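Local atomic coordinates of glycosyl transferase family 8 (Streptococcus pneumoniae, PDB entry 5GVV), a protein that transfers galactose from UDP-galactose to the terminal glucose of the already glycosylated serine-rich repeat protein PsrP, a step in its O-glycosylation. Residues E290-V302 and S391-M405. Sequence-based numbering, arbitrary orientation.
Sequences EKIDYLAEQLPEV and SSIPKKMVAAIRSYM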
ATOM      1  N   GLU A 290     -11.583  33.700   2.504  1.00 18.57           N
ATOM      2  CA  GLU A 290     -12.796  34.202   1.857  1.00 20.12           C
ATOM      3  C   GLU A 290     -13.082  33.578   0.498  1.00 17.66           C
ATOM      4  O   GLU A 290     -12.282  33.697  -0.429  1.00 15.66           O
ATOM      5  CB  GLU A 290     -12.750  35.731   1.727  1.00 20.22           C
ATOM      6  CG  GLU A 290     -14.016  36.343   1.138  1.00 19.47           C
ATOM      7  CD  GLU A 290     -15.189  36.292   2.094  1.00 23.19           C
ATOM      8  OE1 GLU A 290     -14.964  36.441   3.314  1.00 26.17           O
ATOM      9  OE2 GLU A 290     -16.335  36.104   1.630  1.00 24.55           O
ATOM     10  N   LYS A 291     -14.226  32.901   0.406  1.00 17.73           N
ATOM     11  CA  LYS A 291     -14.716  32.333  -0.848  1.00 19.34           C
ATOM     12  C   LYS A 291     -13.813  31.269  -1.478  1.00 17.58           C
ATOM     13  O   LYS A 291     -13.951  30.985  -2.671  1.00 18.57           O
ATOM     14  CB  LYS A 291     -14.987  33.449  -1.865  1.00 19.11           C
ATOM     15  CG  LYS A 291     -16.128  34.363  -1.481  1.00 21.28           C
ATOM     16  CD  LYS A 291     -17.438  33.603  -1.439  1.00 21.95           C
ATOM     17  CE  LYS A 291     -18.615  34.540  -1.168  1.00 20.14           C
ATOM     18  NZ  LYS A 291     -18.499  35.237   0.141  1.00 23.54           N
ATOM     19  N   ILE A 292     -12.918  30.668  -0.693  1.00 16.96           N
ATOM     20  CA  ILE A 292     -11.964  29.697  -1.245  1.00 17.50           C
ATOM     21  C   ILE A 292     -12.629  28.465  -1.883  1.00 15.53           C
ATOM     22  O   ILE A 292     -12.177  27.980  -2.928  1.00 15.77           O
ATOM     23  CB  ILE A 292     -10.878  29.271  -0.205  1.00 14.85           C
ATOM     24  CG1 ILE A 292      -9.795  28.420  -0.871  1.00 16.53           C
ATOM     25  CG2 ILE A 292     -11.493  28.519   0.966  1.00 17.08           C
ATOM     26  CD1 ILE A 292      -9.126  29.111  -2.045  1.00 15.21           C
ATOM     27  N   ASP A 293     -13.706  27.973  -1.276  1.00 19.13           N
ATOM     28  CA  ASP A 293     -14.416  26.824  -1.834  1.00 18.77           C
ATOM     29  C   ASP A 293     -15.007  27.179  -3.195  1.00 17.63           C
ATOM     30  O   ASP A 293     -14.889  26.422  -4.163  1.00 17.76           O
ATOM     31  CB  ASP A 293     -15.528  26.365  -0.890  1.00 19.45           C
ATOM     32  CG  ASP A 293     -14.998  25.891   0.448  1.00 22.35           C
ATOM     33  OD1 ASP A 293     -14.519  26.739   1.233  1.00 21.69           O
ATOM     34  OD2 ASP A 293     -15.067  24.673   0.713  1.00 21.39           O
ATOM     35  N   TYR A 294     -15.641  28.345  -3.261  1.00 18.22           N
ATOM     36  CA  TYR A 294     -16.238  28.818  -4.498  1.00 16.25           C
ATOM     37  C   TYR A 294     -15.177  28.980  -5.583  1.00 17.46           C
ATOM     38  O   TYR A 294     -15.366  28.525  -6.711  1.00 17.97           O
ATOM     39  CB  TYR A 294     -16.964  30.146  -4.261  1.00 18.77           C
ATOM     40  CG  TYR A 294     -17.421  30.806  -5.537  1.00 18.66           C
ATOM     41  CD1 TYR A 294     -18.595  30.407  -6.167  1.00 21.53           C
ATOM     42  CD2 TYR A 294     -16.671  31.815  -6.121  1.00 20.60           C
ATOM     43  CE1 TYR A 294     -19.012  31.009  -7.341  1.00 21.32           C
ATOM     44  CE2 TYR A 294     -17.072  32.413  -7.292  1.00 18.18           C
ATOM     45  CZ  TYR A 294     -18.240  32.009  -7.894  1.00 21.12           C
ATOM     46  OH  TYR A 294     -18.627  32.616  -9.061  1.00 26.40           O
ATOM     47  N   LEU A 295     -14.061  29.623  -5.238  1.00 18.48           N
ATOM     48  CA  LEU A 295     -12.982  29.859  -6.198  1.00 17.54           C
ATOM     49  C   LEU A 295     -12.431  28.539  -6.730  1.00 14.44           C
ATOM     50  O   LEU A 295     -12.212  28.385  -7.930  1.00 14.65           O
ATOM     51  CB  LEU A 295     -11.857  30.681  -5.566  1.00 12.92           C
ATOM     52  CG  LEU A 295     -12.221  32.067  -5.030  1.00 16.43           C
ATOM     53  CD1 LEU A 295     -10.995  32.775  -4.464  1.00 17.93           C
ATOM     54  CD2 LEU A 295     -12.888  32.920  -6.102  1.00 16.04           C
ATOM     55  N   ALA A 296     -12.211  27.587  -5.829  1.00 15.88           N
ATOM     56  CA  ALA A 296     -11.731  26.266  -6.219  1.00 15.64           C
ATOM     57  C   ALA A 296     -12.686  25.607  -7.208  1.00 19.39           C
ATOM     58  O   ALA A 296     -12.248  25.047  -8.219  1.00 19.35           O
ATOM     59  CB  ALA A 296     -11.549  25.386  -4.996  1.00 15.73           C
ATOM     60  N   GLU A 297     -13.981  25.661  -6.899  1.00 18.44           N
ATOM     61  CA  GLU A 297     -15.012  25.071  -7.751  1.00 18.88           C
ATOM     62  C   GLU A 297     -15.008  25.699  -9.140  1.00 18.94           C
ATOM     63  O   GLU A 297     -15.112  25.000 -10.149  1.00 16.81           O
ATOM     64  CB  GLU A 297     -16.400  25.244  -7.112  1.00 22.07           C
ATOM     65  CG  GLU A 297     -16.654  24.374  -5.886  1.00 24.68           C
ATOM     66  CD  GLU A 297     -17.910  24.765  -5.122  1.00 30.27           C
ATOM     67  OE1 GLU A 297     -18.492  23.883  -4.457  1.00 34.32           O
ATOM     68  OE2 GLU A 297     -18.305  25.950  -5.176  1.00 30.97           O
ATOM     69  N   GLN A 298     -14.872  27.022  -9.185  1.00 18.01           N
ATOM     70  CA  GLN A 298     -14.963  27.776 -10.433  1.00 19.08           C
ATOM     71  C   GLN A 298     -13.690  27.753 -11.276  1.00 18.53           C
ATOM     72  O   GLN A 298     -13.741  27.984 -12.489  1.00 18.93           O
ATOM     73  CB  GLN A 298     -15.324  29.235 -10.134  1.00 18.58           C
ATOM     74  CG  GLN A 298     -16.712  29.418  -9.534  1.00 18.73           C
ATOM     75  CD  GLN A 298     -17.807  29.018 -10.497  1.00 24.84           C
ATOM     76  OE1 GLN A 298     -17.869  29.520 -11.618  1.00 29.78           O
ATOM     77  NE2 GLN A 298     -18.670  28.103 -10.073  1.00 25.62           N
ATOM     78  N   LEU A 299     -12.553  27.488 -10.639  1.00 15.31           N
ATOM     79  CA  LEU A 299     -11.264  27.575 -11.325  1.00 17.16           C
ATOM     80  C   LEU A 299     -10.443  26.285 -11.228  1.00 16.78           C
ATOM     81  O   LEU A 299      -9.379  26.271 -10.605  1.00 15.61           O
ATOM     82  CB  LEU A 299     -10.456  28.762 -10.782  1.00 14.76           C
ATOM     83  CG  LEU A 299     -11.024  30.161 -11.045  1.00 17.06           C
ATOM     84  CD1 LEU A 299     -10.678  31.145  -9.924  1.00 14.58           C
ATOM     85  CD2 LEU A 299     -10.531  30.693 -12.379  1.00 17.29           C
ATOM     86  N   PRO A 300     -10.921  25.200 -11.869  1.00 19.57           N
ATOM     87  CA  PRO A 300     -10.217  23.911 -11.798  1.00 18.98           C
ATOM     88  C   PRO A 300      -8.827  23.980 -12.418  1.00 18.57           C
ATOM     89  O   PRO A 300      -7.987  23.118 -12.151  1.00 20.15           O
ATOM     90  CB  PRO A 300     -11.105  22.983 -12.636  1.00 16.93           C
ATOM     91  CG  PRO A 300     -11.845  23.900 -13.566  1.00 21.51           C
ATOM     92  CD  PRO A 300     -12.105  25.130 -12.749  1.00 18.01           C
ATOM     93  N   GLU A 301      -8.592  24.995 -13.245  1.00 21.89           N
ATOM     94  CA  GLU A 301      -7.316  25.135 -13.932  1.00 22.05           C
ATOM     95  C   GLU A 301      -6.336  26.021 -13.157  1.00 19.68           C
ATOM     96  O   GLU A 301      -5.236  26.308 -13.632  1.00 19.80           O
ATOM     97  CB  GLU A 301      -7.532  25.690 -15.339  1.00 22.87           C
ATOM     98  CG  GLU A 301      -7.863  27.177 -15.386  1.00 25.51           C
ATOM     99  CD  GLU A 301      -9.349  27.472 -15.304  1.00 23.85           C
ATOM    100  OE1 GLU A 301     -10.041  26.888 -14.445  1.00 26.34           O
ATOM    101  OE2 GLU A 301      -9.824  28.303 -16.103  1.00 30.24           O
ATOM    102  N   VAL A 302      -6.744  26.455 -11.966  1.00 17.08           N
ATOM    103  CA  VAL A 302      -5.842  27.151 -11.056  1.00 17.31           C
ATOM    104  C   VAL A 302      -5.492  26.218  -9.903  1.00 15.93           C
ATOM    105  O   VAL A 302      -6.374  25.570  -9.332  1.00 15.47           O
ATOM    106  CB  VAL A 302      -6.489  28.422 -10.482  1.00 15.36           C
ATOM    107  CG1 VAL A 302      -5.559  29.088  -9.495  1.00 15.21           C
ATOM    108  CG2 VAL A 302      -6.832  29.387 -11.593  1.00 13.09           C
ATOM    109  N   SER A 391     -16.655  40.872  -2.232  1.00 17.14           N
ATOM    110  CA  SER A 391     -16.806  39.520  -1.688  1.00 17.43           C
ATOM    111  C   SER A 391     -18.194  38.919  -1.897  1.00 22.50           C
ATOM    112  O   SER A 391     -18.349  37.700  -1.887  1.00 20.05           O
ATOM    113  CB  SER A 391     -16.440  39.498  -0.201  1.00 18.37           C
ATOM    114  OG  SER A 391     -17.037  40.582   0.491  1.00 20.07           O
ATOM    115  N   SER A 392     -19.204  39.761  -2.082  1.00 16.07           N
ATOM    116  CA  SER A 392     -20.543  39.238  -2.321  1.00 21.00           C
ATOM    117  C   SER A 392     -20.797  38.953  -3.796  1.00 17.88           C
ATOM    118  O   SER A 392     -21.848  38.428  -4.160  1.00 21.28           O
ATOM    119  CB  SER A 392     -21.604  40.168  -1.746  1.00 23.49           C
ATOM    120  OG  SER A 392     -21.638  40.040  -0.336  1.00 26.83           O
ATOM    121  N   ILE A 393     -19.831  39.306  -4.641  1.00 18.69           N
ATOM    122  CA  ILE A 393     -19.883  38.951  -6.059  1.00 20.36           C
ATOM    123  C   ILE A 393     -18.527  38.390  -6.499  1.00 19.48           C
ATOM    124  O   ILE A 393     -17.797  39.028  -7.260  1.00 18.86           O
ATOM    125  CB  ILE A 393     -20.278  40.162  -6.919  1.00 20.07           C
ATOM    126  CG1 ILE A 393     -21.524  40.825  -6.343  1.00 21.20           C
ATOM    127  CG2 ILE A 393     -20.568  39.761  -8.367  1.00 19.89           C
ATOM    128  CD1 ILE A 393     -21.551  42.263  -6.563  1.00 21.88           C
ATOM    129  N   PRO A 394     -18.191  37.180  -6.017  1.00 16.96           N
ATOM    130  CA  PRO A 394     -16.872  36.583  -6.256  1.00 18.03           C
ATOM    131  C   PRO A 394     -16.631  36.188  -7.711  1.00 18.89           C
ATOM    132  O   PRO A 394     -15.490  35.871  -8.049  1.00 19.99           O
ATOM    133  CB  PRO A 394     -16.885  35.336  -5.369  1.00 18.35           C
ATOM    134  CG  PRO A 394     -18.324  34.995  -5.209  1.00 16.11           C
ATOM    135  CD  PRO A 394     -19.034  36.319  -5.167  1.00 20.38           C
ATOM    136  N   LYS A 395     -17.673  36.197  -8.543  1.00 18.22           N
ATOM    137  CA  LYS A 395     -17.508  35.991  -9.982  1.00 18.48           C
ATOM    138  C   LYS A 395     -16.484  36.978 -10.532  1.00 19.83           C
ATOM    139  O   LYS A 395     -15.734  36.663 -11.460  1.00 18.69           O
ATOM    140  CB  LYS A 395     -18.835  36.213 -10.712  1.00 20.81           C
ATOM    141  CG  LYS A 395     -19.956  35.279 -10.305  1.00 28.14           C
ATOM    142  CD  LYS A 395     -21.154  36.061  -9.758  1.00 25.96           C
ATOM    143  CE  LYS A 395     -21.000  36.335  -8.273  1.00 15.58           C
ATOM    144  NZ  LYS A 395     -20.912  35.084  -7.504  1.00 20.14           N
ATOM    145  N   LYS A 396     -16.458  38.175  -9.947  1.00 18.69           N
ATOM    146  CA  LYS A 396     -15.539  39.225 -10.370  1.00 18.85           C
ATOM    147  C   LYS A 396     -14.073  38.879 -10.101  1.00 17.78           C
ATOM    148  O   LYS A 396     -13.190  39.253 -10.879  1.00 17.40           O
ATOM    149  CB  LYS A 396     -15.918  40.561  -9.719  1.00 19.10           C
ATOM    150  CG  LYS A 396     -17.226  41.140 -10.261  1.00 21.96           C
ATOM    151  CD  LYS A 396     -17.522  42.512  -9.693  1.00 25.47           C
ATOM    152  CE  LYS A 396     -18.563  43.242 -10.539  1.00 29.77           C
ATOM    153  NZ  LYS A 396     -19.786  42.426 -10.793  1.00 30.66           N
HETATM  154  N   MSE A 397     -13.797  38.177  -9.007  1.00 15.70           N
HETATM  155  CA  MSE A 397     -12.415  37.772  -8.760  1.00 20.75           C
HETATM  156  C   MSE A 397     -12.030  36.584  -9.626  1.00 18.31           C
HETATM  157  O   MSE A 397     -10.865  36.443 -10.013  1.00 18.62           O
HETATM  158  CB  MSE A 397     -12.140  37.455  -7.292  1.00 19.51           C
HETATM  159  CG  MSE A 397     -10.640  37.188  -7.056  1.00 19.50           C
HETATM  160 SE   MSE A 397     -10.220  36.748  -5.243  0.49 26.53          SE
HETATM  161  CE  MSE A 397     -10.426  38.509  -4.475  1.00 16.12           C
ATOM    162  N   VAL A 398     -13.008  35.729  -9.918  1.00 19.41           N
ATOM    163  CA  VAL A 398     -12.798  34.616 -10.842  1.00 19.44           C
ATOM    164  C   VAL A 398     -12.255  35.165 -12.155  1.00 20.01           C
ATOM    165  O   VAL A 398     -11.208  34.729 -12.636  1.00 19.67           O
ATOM    166  CB  VAL A 398     -14.100  33.848 -11.120  1.00 20.77           C
ATOM    167  CG1 VAL A 398     -13.878  32.772 -12.175  1.00 19.03           C
ATOM    168  CG2 VAL A 398     -14.635  33.225  -9.843  1.00 21.09           C
ATOM    169  N   ALA A 399     -12.968  36.141 -12.710  1.00 18.70           N
ATOM    170  CA  ALA A 399     -12.565  36.807 -13.944  1.00 19.66           C
ATOM    171  C   ALA A 399     -11.209  37.495 -13.797  1.00 18.91           C
ATOM    172  O   ALA A 399     -10.390  37.478 -14.718  1.00 20.71           O
ATOM    173  CB  ALA A 399     -13.626  37.814 -14.363  1.00 23.91           C
ATOM    174  N   ALA A 400     -10.982  38.109 -12.640  1.00 17.99           N
ATOM    175  CA  ALA A 400      -9.709  38.765 -12.359  1.00 21.05           C
ATOM    176  C   ALA A 400      -8.566  37.755 -12.417  1.00 21.06           C
ATOM    177  O   ALA A 400      -7.529  38.009 -13.032  1.00 21.25           O
ATOM    178  CB  ALA A 400      -9.753  39.435 -11.000  1.00 19.32           C
ATOM    179  N   ILE A 401      -8.756  36.614 -11.766  1.00 18.52           N
ATOM    180  CA  ILE A 401      -7.736  35.571 -11.747  1.00 18.64           C
ATOM    181  C   ILE A 401      -7.429  35.043 -13.155  1.00 21.16           C
ATOM    182  O   ILE A 401      -6.262  34.876 -13.518  1.00 22.41           O
ATOM    183  CB  ILE A 401      -8.134  34.421 -10.792  1.00 16.41           C
ATOM    184  CG1 ILE A 401      -8.097  34.915  -9.341  1.00 14.27           C
ATOM    185  CG2 ILE A 401      -7.206  33.236 -10.963  1.00 15.91           C
ATOM    186  CD1 ILE A 401      -8.729  33.972  -8.327  1.00 12.93           C
ATOM    187  N   ARG A 402      -8.472  34.806 -13.949  1.00 20.15           N
ATOM    188  CA  ARG A 402      -8.292  34.336 -15.324  1.00 19.88           C
ATOM    189  C   ARG A 402      -7.550  35.323 -16.228  1.00 24.11           C
ATOM    190  O   ARG A 402      -6.971  34.922 -17.242  1.00 26.81           O
ATOM    191  CB  ARG A 402      -9.636  33.945 -15.947  1.00 22.55           C
ATOM    192  CG  ARG A 402     -10.033  32.504 -15.649  1.00 24.08           C
ATOM    193  CD  ARG A 402     -11.380  32.124 -16.231  1.00 26.54           C
ATOM    194  NE  ARG A 402     -11.599  30.680 -16.133  1.00 30.42           N
ATOM    195  CZ  ARG A 402     -12.586  30.115 -15.444  1.00 29.91           C
ATOM    196  NH1 ARG A 402     -13.462  30.870 -14.794  1.00 30.04           N
ATOM    197  NH2 ARG A 402     -12.707  28.794 -15.411  1.00 28.74           N
ATOM    198  N   SER A 403      -7.556  36.602 -15.862  1.00 22.12           N
ATOM    199  CA  SER A 403      -6.858  37.617 -16.650  1.00 24.05           C
ATOM    200  C   SER A 403      -5.342  37.451 -16.541  1.00 25.66           C
ATOM    201  O   SER A 403      -4.593  37.942 -17.390  1.00 29.63           O
ATOM    202  CB  SER A 403      -7.273  39.031 -16.220  1.00 21.03           C
ATOM    203  OG  SER A 403      -6.583  39.445 -15.051  1.00 24.23           O
ATOM    204  N   TYR A 404      -4.891  36.749 -15.505  1.00 23.85           N
ATOM    205  CA  TYR A 404      -3.461  36.525 -15.302  1.00 26.56           C
ATOM    206  C   TYR A 404      -2.944  35.328 -16.093  1.00 28.15           C
ATOM    207  O   TYR A 404      -1.731  35.116 -16.197  1.00 27.20           O
ATOM    208  CB  TYR A 404      -3.147  36.373 -13.812  1.00 23.78           C
ATOM    209  CG  TYR A 404      -3.257  37.679 -13.069  1.00 24.53           C
ATOM    210  CD1 TYR A 404      -4.464  38.082 -12.511  1.00 19.92           C
ATOM    211  CD2 TYR A 404      -2.159  38.520 -12.940  1.00 21.66           C
ATOM    212  CE1 TYR A 404      -4.571  39.281 -11.838  1.00 25.13           C
ATOM    213  CE2 TYR A 404      -2.257  39.720 -12.270  1.00 22.35           C
ATOM    214  CZ  TYR A 404      -3.464  40.093 -11.722  1.00 21.89           C
ATOM    215  OH  TYR A 404      -3.572  41.289 -11.055  1.00 20.98           O
HETATM  216  N   MSE A 405      -3.829  34.623 -16.722  1.00 29.91           N
HETATM  217  CA  MSE A 405      -3.381  33.528 -17.471  1.00 33.60           C
HETATM  218  C   MSE A 405      -3.052  33.724 -18.882  1.00 41.03           C
HETATM  219  O   MSE A 405      -3.793  34.358 -19.625  1.00 42.76           O
HETATM  220  CB  MSE A 405      -4.526  32.532 -17.593  1.00 30.00           C
HETATM  221  CG  MSE A 405      -5.137  32.210 -16.271  1.00 30.00           C
HETATM  222 SE   MSE A 405      -6.588  30.891 -16.531  1.00 30.00          SE
HETATM  223  CE  MSE A 405      -6.923  30.455 -14.691  1.00 30.00           C
TER
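Pro394 lays its CG over one face of the Tyr294 ring, 3.9 Å from the ring centroid and displaced toward the rim, a CH-pi contact. The opposite face carries Gln298 CG, one helical turn further along, so the phenol is clamped between its own helix and the other segment. Tyr294 reaches Pro394 because its CG stands anti to the backbone N (chi1 171°); Val398 CG2 comes in obliquely on CE2, and the hydroxyl ends beside the bent aliphatic chain of Lys395.

The second flat group is the Arg402 guanidinium. Leu299 CD2 sits over the centre of one face, 3.7 Å from Arg402 CZ, while Glu301 OE2 lies near the edge, 3.0 Å from both NE and NH2 of Arg402. In this salt bridge the N-H...O angle from Arg402 NE is only 135°; the donor approaches the syn side of Glu301 OE2 but tilted out of the carboxylate plane, OE2 sits somewhat off the guanidinium plane, and the bond from NH2 is weak. NH2 also makes a weak bond to Gln298 O near the end of helix 292-298. Arg402 is stretched out straight beyond CG, which brings its guanidinium to these partners.

Between the two flat groups, the side chains of Leu295 and Leu299 each lie alongside Val398, pointing the opposite way to it, and Leu299 CD1 meets Ile401 CD1 at 3.8 Å. The end of selenomethionine Met405, CE, packs against Glu301 CG. At the other end, Lys291 NZ pairs with Glu290 OE2 at 2.8 Å and gives a weak bond to Ser391 O; Glu290 OE1 turns to His351, and Ser391 OG to Asp373.

Helices 292-298 and 395-402 cross at -51°, with axes 10.3 Å apart at closest approach, and rest on strands 302-307, 278-283 and 369-372: neighbouring helices on one face of a parallel alpha/beta sheet with Rossmann-like 3-2-1-4-5-6 strand order.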